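Local coordinates for protein putative sulfurtransferase DsrE (Allochromatium vinosum, PDB 2HY5) that is a putative sulfurtransferase and sulfur carrier of uncertain function that could take part in the oxidation of intracellular sulfur, at residues V88-A93 with D99-H104; M1-Q6 with Y21-A26; Q15-A20 with V44-R49. All coordinates share one frame; numbering follows the deposited sequence.

Overall arrangement
All three contacts belong to one DsrE/DsrF-like domain, built on a parallel sheet ordered 108-110, 75-78, 33-39, 2-7, 124-128. Contacts 2 and 3 share helix 16-29: its middle packs on strand 2-7, while its beginning meets the loop after strand 33-39. Their centres are about 13 Å apart and their segments alternate along the chain. Contact 1 comes later in sequence, about 18 Å from contact 3 and 27 Å from contact 2, centre to centre. Contacts 1 and 3 join where the backbones of 47-49 and 102-104 meet, and both reach the second DsrE subunit. Their Ile103 and Asn46 side chains lie about 11 Å from that of Cys78, the probable persulfide carrier; contact 2 is remote from it.

Contact 1 of 3, residues V88-A93 with D99-H104; sequences VDEGEA and DATNIH
The start of helix 90-96 is tied to the loop that follows it through Val88, whose backbone N and O both bond to Asn102. Val88 N donates to Asn102 OD1 at 2.7 Å, nearly straight (171°) and in the plane of the amide. This acceptor is brought round to Val88 N because CG of Asn102 sits between its backbone N and carbonyl carbon (chi1 66°), and Gly86 O takes the ND2 end, which fixes the rotation of the amide. Val88 O is gripped twice: Asn102 N lies in its carbonyl plane at 3.0 Å, whereas Ile103 N comes from above that plane at 3.2 Å. Asp89, the next residue, is the N-cap of the helix, OD2 accepting from Glu92 N at 2.9 Å, while CB of Asp89 rests on Ile103 CG2 at 3.7 Å. Helix 90-96 and the 99-104 loop lie between strands 75-78 and 108-110 in the chain, and Val88 and Ala100 also pack on the second DsrE subunit. Thr101 turns its two branches to different tasks. Its methyl CG2 lies against Glu90 OE2 and Ala93 CB, the latter 3.9 Å away; OG1 reaches a water at 2.6 Å, which in turn donates to Glu90 OE2. Arg49 NH2 is a further partner of Thr101 OG1, and the guanidinium also bonds Ile103 O through NH1.

Contact 2 of 3, residues M1-Q6 with Y21-A26; sequences MKFALQ and YQFAKA
Phe3 and Phe23 meet as a T-shaped pair, the ring of Phe23 pointing its CE2-CZ edge at one face of Phe3. The planes stand at 87° and the centroids are 5.5 Å apart. The approach is off-centre: Phe23 CE2 lies above the face of the Phe3 ring, offset toward its rim, and the closest atoms are Phe3 CE1 and Phe23 CZ at 3.9 Å. With CG anti to the backbone N (chi1 -178°), Phe23 reaches out from helix 16-29 far enough to bridge to the strand. Leu5, two residues along from Phe3 and on the same face of the strand, divides its methyls between two neighbours on the helix. Leu5 CD2 comes obliquely to the ring, 4.0 Å from Phe23 CE2, and Leu5 CD1 touches Ala24 CB at 3.7 Å. Strand 2-6 and helix 21-26 run nearly antiparallel, at 166° with 10.4 Å between their axes, as expected for the first strand and helix of a beta-alpha-beta unit completed by strand 33-39. Val126 of strand 124-128 adjoins both Phe3 and Leu5, and Phe88 of the DsrH chain makes a second edge-to-face pair with Phe23. All four touching residues are buried and apolar, so the helix is held to the sheet here by shape and dispersion, with the ring edge over a ring face probably adding a weak directional electrostatic preference.

Contact 3 of 3, residues Q15-A20 with V44-R49; sequences QASDSA and VNNSTR
Ser17 and Asn46 meet through a single side-chain hydrogen bond in a buried position, Ser17 OG donating to Asn46 OD1 at 2.7 Å. The hydroxyl does not approach in the plane of the amide: it sits well above it, 58° out, with a C=O...O angle of 112°, and Ser17 CB also comes within 3.3 Å of OD1. The hydroxyl gets there because OG stands anti to the backbone N of Ser17 (chi1 -173°), directed off the first turn of helix 16-29. This bond joins the helix that follows strand 2-7 to the 3-10 segment that includes residues 44-46, in the loop between strand 33-39 and helix 60-71, so it links two successive connections of the parallel sheet. In the second shell, Trp64 NE1 of helix 60-71 also bonds Ser17 OG, and Asn46 ND2 is held by Gly43 O and Glu9 O, which leaves little freedom for the amide to flip. Replacing Asn46 by alanine is likely to cost Ser17 OG its acceptor and the carbonyls of Gly43 and Glu9 the donor they share. Within 44-49, Val44 O takes two donors, Ser47 OG at 2.7 Å, nearly in line with the carbonyl, and Ser47 N at 3.2 Å.

Contact 1 of 3, residues V88-A93 with D99-H104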
loop_
_atom_site.group_PDB
_atom_site.type_symbol
_atom_site.label_atom_id
_atom_site.label_comp_id
_atom_site.label_asym_id
_atom_site.label_seq_id
_atom_site.Cartn_x
_atom_site.Cartn_y
_atom_site.Cartn_z
ATOM N N VAL A 88 7.949 -18.266 -11.080
ATOM C CA VAL A 88 8.873 -19.057 -11.881
ATOM C C VAL A 88 8.242 -19.936 -12.955
ATOM O O VAL A 88 7.265 -20.636 -12.696
ATOM C CB VAL A 88 9.695 -19.986 -10.944
ATOM C CG1 VAL A 88 10.702 -20.788 -11.742
ATOM C CG2 VAL A 88 10.378 -19.165 -9.857
ATOM N N ASP A 89 8.802 -19.888 -14.163
ATOM C CA ASP A 89 8.335 -20.747 -15.246
ATOM C C ASP A 89 9.456 -21.756 -15.483
ATOM O O ASP A 89 10.468 -21.726 -14.788
ATOM C CB ASP A 89 8.048 -19.954 -16.529
ATOM C CG ASP A 89 9.297 -19.338 -17.143
ATOM O OD1 ASP A 89 9.211 -18.854 -18.290
ATOM O OD2 ASP A 89 10.357 -19.323 -16.488
ATOM N N GLU A 90 9.288 -22.643 -16.457
ATOM C CA GLU A 90 10.302 -23.660 -16.728
ATOM C C GLU A 90 11.716 -23.117 -16.933
ATOM O O GLU A 90 12.673 -23.621 -16.337
ATOM C CB GLU A 90 9.888 -24.500 -17.940
ATOM C CG GLU A 90 9.600 -25.960 -17.609
ATOM C CD GLU A 90 8.489 -26.128 -16.586
ATOM O OE1 GLU A 90 8.241 -27.276 -16.161
ATOM O OE2 GLU A 90 7.859 -25.118 -16.209
ATOM N N GLY A 91 11.850 -22.097 -17.774
ATOM C CA GLY A 91 13.161 -21.524 -18.033
ATOM C C GLY A 91 13.832 -21.004 -16.777
ATOM O O GLY A 91 15.001 -21.296 -16.514
ATOM N N GLU A 92 13.085 -20.230 -15.998
ATOM C CA GLU A 92 13.600 -19.661 -14.759
ATOM C C GLU A 92 14.013 -20.738 -13.760
ATOM O O GLU A 92 15.053 -20.624 -13.114
ATOM C CB GLU A 92 12.544 -18.755 -14.119
ATOM C CG GLU A 92 12.274 -17.461 -14.872
ATOM C CD GLU A 92 13.459 -16.514 -14.844
ATOM O OE1 GLU A 92 14.156 -16.396 -15.874
ATOM O OE2 GLU A 92 13.695 -15.893 -13.786
ATOM N N ALA A 93 13.194 -21.778 -13.630
ATOM C CA ALA A 93 13.485 -22.861 -12.694
ATOM C C ALA A 93 14.838 -23.496 -12.999
ATOM O O ALA A 93 15.629 -23.765 -12.090
ATOM C CB ALA A 93 12.381 -23.917 -12.752
ATOM N N ASP A 99 13.299 -26.327 -7.863
ATOM C CA ASP A 99 12.781 -27.662 -8.140
ATOM C C ASP A 99 11.295 -27.656 -8.493
ATOM O O ASP A 99 10.670 -28.712 -8.566
ATOM C CB ASP A 99 13.017 -28.602 -6.948
ATOM C CG ASP A 99 12.351 -28.114 -5.669
ATOM O OD1 ASP A 99 11.203 -27.632 -5.736
ATOM O OD2 ASP A 99 12.969 -28.232 -4.588
ATOM N N ALA A 100 10.733 -26.471 -8.711
ATOM C CA ALA A 100 9.321 -26.357 -9.058
ATOM C C ALA A 100 9.022 -25.034 -9.756
ATOM O O ALA A 100 9.825 -24.105 -9.706
ATOM C CB ALA A 100 8.468 -26.484 -7.804
ATOM N N THR A 101 7.869 -24.972 -10.416
ATOM C CA THR A 101 7.418 -23.765 -11.111
ATOM C C THR A 101 6.043 -23.421 -10.551
ATOM O O THR A 101 5.376 -24.274 -9.966
ATOM C CB THR A 101 7.252 -23.984 -12.634
ATOM O OG1 THR A 101 6.198 -24.927 -12.862
ATOM C CG2 THR A 101 8.535 -24.505 -13.253
ATOM N N ASN A 102 5.607 -22.178 -10.722
ATOM C CA ASN A 102 4.295 -21.803 -10.220
ATOM C C ASN A 102 3.519 -20.892 -11.161
ATOM O O ASN A 102 2.388 -20.517 -10.875
ATOM C CB ASN A 102 4.422 -21.144 -8.841
ATOM C CG ASN A 102 5.157 -19.824 -8.892
ATOM O OD1 ASN A 102 5.896 -19.552 -9.835
ATOM N ND2 ASN A 102 4.965 -18.998 -7.870
ATOM N N ILE A 103 4.103 -20.555 -12.301
ATOM C CA ILE A 103 3.393 -19.676 -13.221
ATOM C C ILE A 103 2.193 -20.357 -13.878
ATOM O O ILE A 103 2.190 -21.569 -14.112
ATOM C CB ILE A 103 4.324 -19.138 -14.328
ATOM C CG1 ILE A 103 3.683 -17.906 -14.970
ATOM C CG2 ILE A 103 4.577 -20.214 -15.384
ATOM C CD1 ILE A 103 4.434 -17.384 -16.164
ATOM N N HIS A 104 1.155 -19.574 -14.142
ATOM C CA HIS A 104 -0.035 -20.086 -14.807
ATOM C C HIS A 104 0.346 -20.102 -16.293
ATOM O O HIS A 104 0.883 -19.123 -16.812
ATOM C CB HIS A 104 -1.220 -19.148 -14.543
ATOM C CG HIS A 104 -2.520 -19.641 -15.097
ATOM N ND1 HIS A 104 -2.769 -19.724 -16.450
ATOM C CD2 HIS A 104 -3.642 -20.086 -14.479
ATOM C CE1 HIS A 104 -3.987 -20.198 -16.643
ATOM N NE2 HIS A 104 -4.538 -20.426 -15.463
HETATM O O HOH W 1 5.879 -26.459 -14.900
#

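Contact 2 of 3, residues M1-Q6 with Y21-A26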
loop_
_atom_site.group_PDB
_atom_site.type_symbol
_atom_site.label_atom_id
_atom_site.label_comp_id
_atom_site.label_asym_id
_atom_site.label_seq_id
_atom_site.Cartn_x
_atom_site.Cartn_y
_atom_site.Cartn_z
ATOM N N MET A 1 -9.531 1.901 -30.363
ATOM C CA MET A 1 -8.121 2.243 -30.032
ATOM C C MET A 1 -7.399 1.048 -29.419
ATOM O O MET A 1 -8.020 0.033 -29.101
ATOM C CB MET A 1 -8.072 3.420 -29.054
ATOM C CG MET A 1 -8.649 4.714 -29.601
ATOM S SD MET A 1 -8.268 6.125 -28.545
ATOM C CE MET A 1 -6.931 6.887 -29.476
ATOM N N LYS A 2 -6.083 1.182 -29.265
ATOM C CA LYS A 2 -5.246 0.134 -28.686
ATOM C C LYS A 2 -4.802 0.552 -27.283
ATOM O O LYS A 2 -4.334 1.671 -27.081
ATOM C CB LYS A 2 -4.005 -0.096 -29.553
ATOM C CG LYS A 2 -4.292 -0.425 -31.006
ATOM C CD LYS A 2 -2.989 -0.616 -31.771
ATOM C CE LYS A 2 -3.229 -0.948 -33.232
ATOM N NZ LYS A 2 -1.948 -1.108 -33.976
ATOM N N PHE A 3 -4.944 -0.362 -26.328
ATOM C CA PHE A 3 -4.577 -0.112 -24.934
ATOM C C PHE A 3 -3.403 -0.935 -24.438
ATOM O O PHE A 3 -3.207 -2.075 -24.850
ATOM C CB PHE A 3 -5.745 -0.447 -24.004
ATOM C CG PHE A 3 -6.861 0.544 -24.035
ATOM C CD1 PHE A 3 -6.776 1.726 -23.305
ATOM C CD2 PHE A 3 -8.004 0.296 -24.787
ATOM C CE1 PHE A 3 -7.821 2.652 -23.326
ATOM C CE2 PHE A 3 -9.052 1.212 -24.813
ATOM C CZ PHE A 3 -8.960 2.391 -24.083
ATOM N N ALA A 4 -2.639 -0.335 -23.534
ATOM C CA ALA A 4 -1.531 -1.009 -22.878
ATOM C C ALA A 4 -1.955 -0.891 -21.417
ATOM O O ALA A 4 -2.161 0.218 -20.924
ATOM C CB ALA A 4 -0.223 -0.264 -23.114
ATOM N N LEU A 5 -2.130 -2.019 -20.735
ATOM C CA LEU A 5 -2.539 -1.981 -19.332
ATOM C C LEU A 5 -1.404 -2.440 -18.431
ATOM O O LEU A 5 -0.757 -3.445 -18.701
ATOM C CB LEU A 5 -3.760 -2.877 -19.098
ATOM C CG LEU A 5 -5.001 -2.606 -19.952
ATOM C CD1 LEU A 5 -6.132 -3.512 -19.489
ATOM C CD2 LEU A 5 -5.415 -1.146 -19.844
ATOM N N GLN A 6 -1.173 -1.694 -17.357
ATOM C CA GLN A 6 -0.120 -2.007 -16.404
ATOM C C GLN A 6 -0.774 -2.227 -15.044
ATOM O O GLN A 6 -1.583 -1.408 -14.608
ATOM C CB GLN A 6 0.873 -0.840 -16.328
ATOM C CG GLN A 6 2.139 -1.135 -15.526
ATOM C CD GLN A 6 2.999 0.107 -15.340
ATOM O OE1 GLN A 6 3.163 0.908 -16.262
ATOM N NE2 GLN A 6 3.587 0.248 -14.153
ATOM N N TYR A 21 -9.080 -5.659 -14.484
ATOM C CA TYR A 21 -9.847 -6.705 -15.150
ATOM C C TYR A 21 -11.170 -6.158 -15.686
ATOM O O TYR A 21 -11.519 -6.371 -16.855
ATOM C CB TYR A 21 -10.133 -7.856 -14.186
ATOM C CG TYR A 21 -11.107 -8.852 -14.763
ATOM C CD1 TYR A 21 -10.692 -9.807 -15.693
ATOM C CD2 TYR A 21 -12.461 -8.781 -14.448
ATOM C CE1 TYR A 21 -11.610 -10.666 -16.295
ATOM C CE2 TYR A 21 -13.384 -9.625 -15.047
ATOM C CZ TYR A 21 -12.954 -10.566 -15.969
ATOM O OH TYR A 21 -13.879 -11.401 -16.554
ATOM N N GLN A 22 -11.912 -5.454 -14.835
ATOM C CA GLN A 22 -13.199 -4.899 -15.253
ATOM C C GLN A 22 -13.020 -3.883 -16.376
ATOM O O GLN A 22 -13.850 -3.801 -17.277
ATOM C CB GLN A 22 -13.926 -4.259 -14.061
ATOM C CG GLN A 22 -14.209 -5.231 -12.910
ATOM C CD GLN A 22 -15.166 -6.356 -13.282
ATOM O OE1 GLN A 22 -15.222 -7.393 -12.611
ATOM N NE2 GLN A 22 -15.933 -6.151 -14.339
ATOM N N PHE A 23 -11.939 -3.112 -16.325
ATOM C CA PHE A 23 -11.664 -2.126 -17.373
ATOM C C PHE A 23 -11.372 -2.855 -18.684
ATOM O O PHE A 23 -11.909 -2.509 -19.735
ATOM C CB PHE A 23 -10.450 -1.268 -17.013
ATOM C CG PHE A 23 -10.140 -0.207 -18.032
ATOM C CD1 PHE A 23 -10.708 1.059 -17.930
ATOM C CD2 PHE A 23 -9.305 -0.481 -19.110
ATOM C CE1 PHE A 23 -10.449 2.037 -18.888
ATOM C CE2 PHE A 23 -9.038 0.488 -20.077
ATOM C CZ PHE A 23 -9.611 1.751 -19.967
ATOM N N ALA A 24 -10.508 -3.863 -18.611
ATOM C CA ALA A 24 -10.137 -4.640 -19.786
ATOM C C ALA A 24 -11.352 -5.284 -20.426
ATOM O O ALA A 24 -11.534 -5.212 -21.644
ATOM C CB ALA A 24 -9.128 -5.716 -19.411
ATOM N N LYS A 25 -12.174 -5.929 -19.606
ATOM C CA LYS A 25 -13.361 -6.595 -20.118
ATOM C C LYS A 25 -14.277 -5.601 -20.813
ATOM O O LYS A 25 -14.788 -5.865 -21.901
ATOM C CB LYS A 25 -14.109 -7.294 -18.982
ATOM C CG LYS A 25 -15.143 -8.302 -19.469
ATOM C CD LYS A 25 -15.573 -9.241 -18.352
ATOM C CE LYS A 25 -16.614 -8.606 -17.455
ATOM N NZ LYS A 25 -17.925 -8.495 -18.155
ATOM N N ALA A 26 -14.474 -4.444 -20.192
ATOM C CA ALA A 26 -15.347 -3.434 -20.775
ATOM C C ALA A 26 -14.784 -2.889 -22.085
ATOM O O ALA A 26 -15.530 -2.635 -23.034
ATOM C CB ALA A 26 -15.566 -2.295 -19.781
#

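Contact 3 of 3, residues Q15-A20 with V44-R49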
loop_
_atom_site.group_PDB
_atom_site.type_symbol
_atom_site.label_atom_id
_atom_site.label_comp_id
_atom_site.label_asym_id
_atom_site.label_seq_id
_atom_site.Cartn_x
_atom_site.Cartn_y
_atom_site.Cartn_z
ATOM N N GLN A 15 -7.323 -3.639 -4.790
ATOM C CA GLN A 15 -8.349 -3.769 -5.823
ATOM C C GLN A 15 -7.825 -3.560 -7.243
ATOM O O GLN A 15 -8.515 -3.871 -8.213
ATOM C CB GLN A 15 -9.478 -2.777 -5.547
ATOM C CG GLN A 15 -10.719 -3.008 -6.401
ATOM C CD GLN A 15 -11.796 -1.977 -6.146
ATOM O OE1 GLN A 15 -11.749 -1.236 -5.160
ATOM N NE2 GLN A 15 -12.786 -1.932 -7.031
ATOM N N ALA A 16 -6.604 -3.048 -7.358
ATOM C CA ALA A 16 -5.980 -2.777 -8.655
ATOM C C ALA A 16 -6.215 -3.850 -9.719
ATOM O O ALA A 16 -6.703 -3.547 -10.804
ATOM C CB ALA A 16 -4.479 -2.548 -8.476
ATOM N N SER A 17 -5.868 -5.097 -9.416
ATOM C CA SER A 17 -6.044 -6.173 -10.383
ATOM C C SER A 17 -7.509 -6.331 -10.812
ATOM O O SER A 17 -7.795 -6.582 -11.980
ATOM C CB SER A 17 -5.523 -7.493 -9.810
ATOM O OG SER A 17 -5.537 -8.503 -10.809
ATOM N N ASP A 18 -8.434 -6.192 -9.865
ATOM C CA ASP A 18 -9.860 -6.313 -10.167
ATOM C C ASP A 18 -10.323 -5.153 -11.046
ATOM O O ASP A 18 -11.083 -5.336 -11.997
ATOM C CB ASP A 18 -10.682 -6.318 -8.877
ATOM C CG ASP A 18 -10.572 -7.623 -8.123
ATOM O OD1 ASP A 18 -11.194 -8.620 -8.553
ATOM O OD2 ASP A 18 -9.851 -7.648 -7.103
ATOM N N SER A 19 -9.870 -3.954 -10.711
ATOM C CA SER A 19 -10.248 -2.777 -11.484
ATOM C C SER A 19 -9.724 -2.904 -12.909
ATOM O O SER A 19 -10.421 -2.565 -13.870
ATOM C CB SER A 19 -9.688 -1.514 -10.833
ATOM O OG SER A 19 -10.261 -1.322 -9.554
ATOM N N ALA A 20 -8.495 -3.391 -13.037
ATOM C CA ALA A 20 -7.876 -3.561 -14.346
ATOM C C ALA A 20 -8.651 -4.594 -15.150
ATOM O O ALA A 20 -8.854 -4.434 -16.352
ATOM C CB ALA A 20 -6.420 -3.993 -14.185
ATOM N N VAL A 44 3.132 -8.991 -10.437
ATOM C CA VAL A 44 3.529 -10.281 -10.994
ATOM C C VAL A 44 2.845 -11.452 -10.286
ATOM O O VAL A 44 2.722 -12.540 -10.854
ATOM C CB VAL A 44 5.070 -10.481 -10.930
ATOM C CG1 VAL A 44 5.768 -9.375 -11.717
ATOM C CG2 VAL A 44 5.536 -10.489 -9.481
ATOM N N ASN A 45 2.379 -11.227 -9.060
ATOM C CA ASN A 45 1.730 -12.285 -8.296
ATOM C C ASN A 45 0.345 -12.676 -8.827
ATOM O O ASN A 45 -0.290 -13.599 -8.309
ATOM C CB ASN A 45 1.659 -11.882 -6.816
ATOM C CG ASN A 45 3.037 -11.856 -6.151
ATOM O OD1 ASN A 45 3.242 -11.176 -5.141
ATOM N ND2 ASN A 45 3.980 -12.607 -6.709
ATOM N N ASN A 46 -0.117 -11.979 -9.863
ATOM C CA ASN A 46 -1.407 -12.289 -10.476
ATOM C C ASN A 46 -1.240 -13.436 -11.463
ATOM O O ASN A 46 -2.210 -13.865 -12.087
ATOM C CB ASN A 46 -1.939 -11.090 -11.258
ATOM C CG ASN A 46 -2.540 -10.038 -10.369
ATOM O OD1 ASN A 46 -3.636 -10.212 -9.843
ATOM N ND2 ASN A 46 -1.823 -8.937 -10.190
ATOM N N SER A 47 -0.016 -13.933 -11.595
ATOM C CA SER A 47 0.254 -14.988 -12.565
ATOM C C SER A 47 0.530 -16.378 -12.008
ATOM O O SER A 47 0.866 -17.287 -12.768
ATOM C CB SER A 47 1.428 -14.578 -13.452
ATOM O OG SER A 47 2.637 -14.537 -12.717
ATOM N N THR A 48 0.399 -16.558 -10.699
ATOM C CA THR A 48 0.649 -17.870 -10.112
ATOM C C THR A 48 -0.564 -18.783 -10.244
ATOM O O THR A 48 -1.701 -18.340 -10.100
ATOM C CB THR A 48 1.030 -17.763 -8.617
ATOM O OG1 THR A 48 1.077 -19.076 -8.046
ATOM C CG2 THR A 48 0.022 -16.920 -7.860
ATOM N N ARG A 49 -0.313 -20.061 -10.511
ATOM C CA ARG A 49 -1.383 -21.046 -10.666
ATOM C C ARG A 49 -1.654 -21.772 -9.352
ATOM O O ARG A 49 -2.495 -22.664 -9.294
ATOM C CB ARG A 49 -1.001 -22.082 -11.733
ATOM C CG ARG A 49 0.153 -23.015 -11.335
ATOM C CD ARG A 49 0.391 -24.099 -12.401
ATOM N NE ARG A 49 1.351 -25.116 -11.967
ATOM C CZ ARG A 49 2.672 -25.003 -12.082
ATOM N NH1 ARG A 49 3.203 -23.914 -12.626
ATOM N NH2 ARG A 49 3.467 -25.981 -11.653
#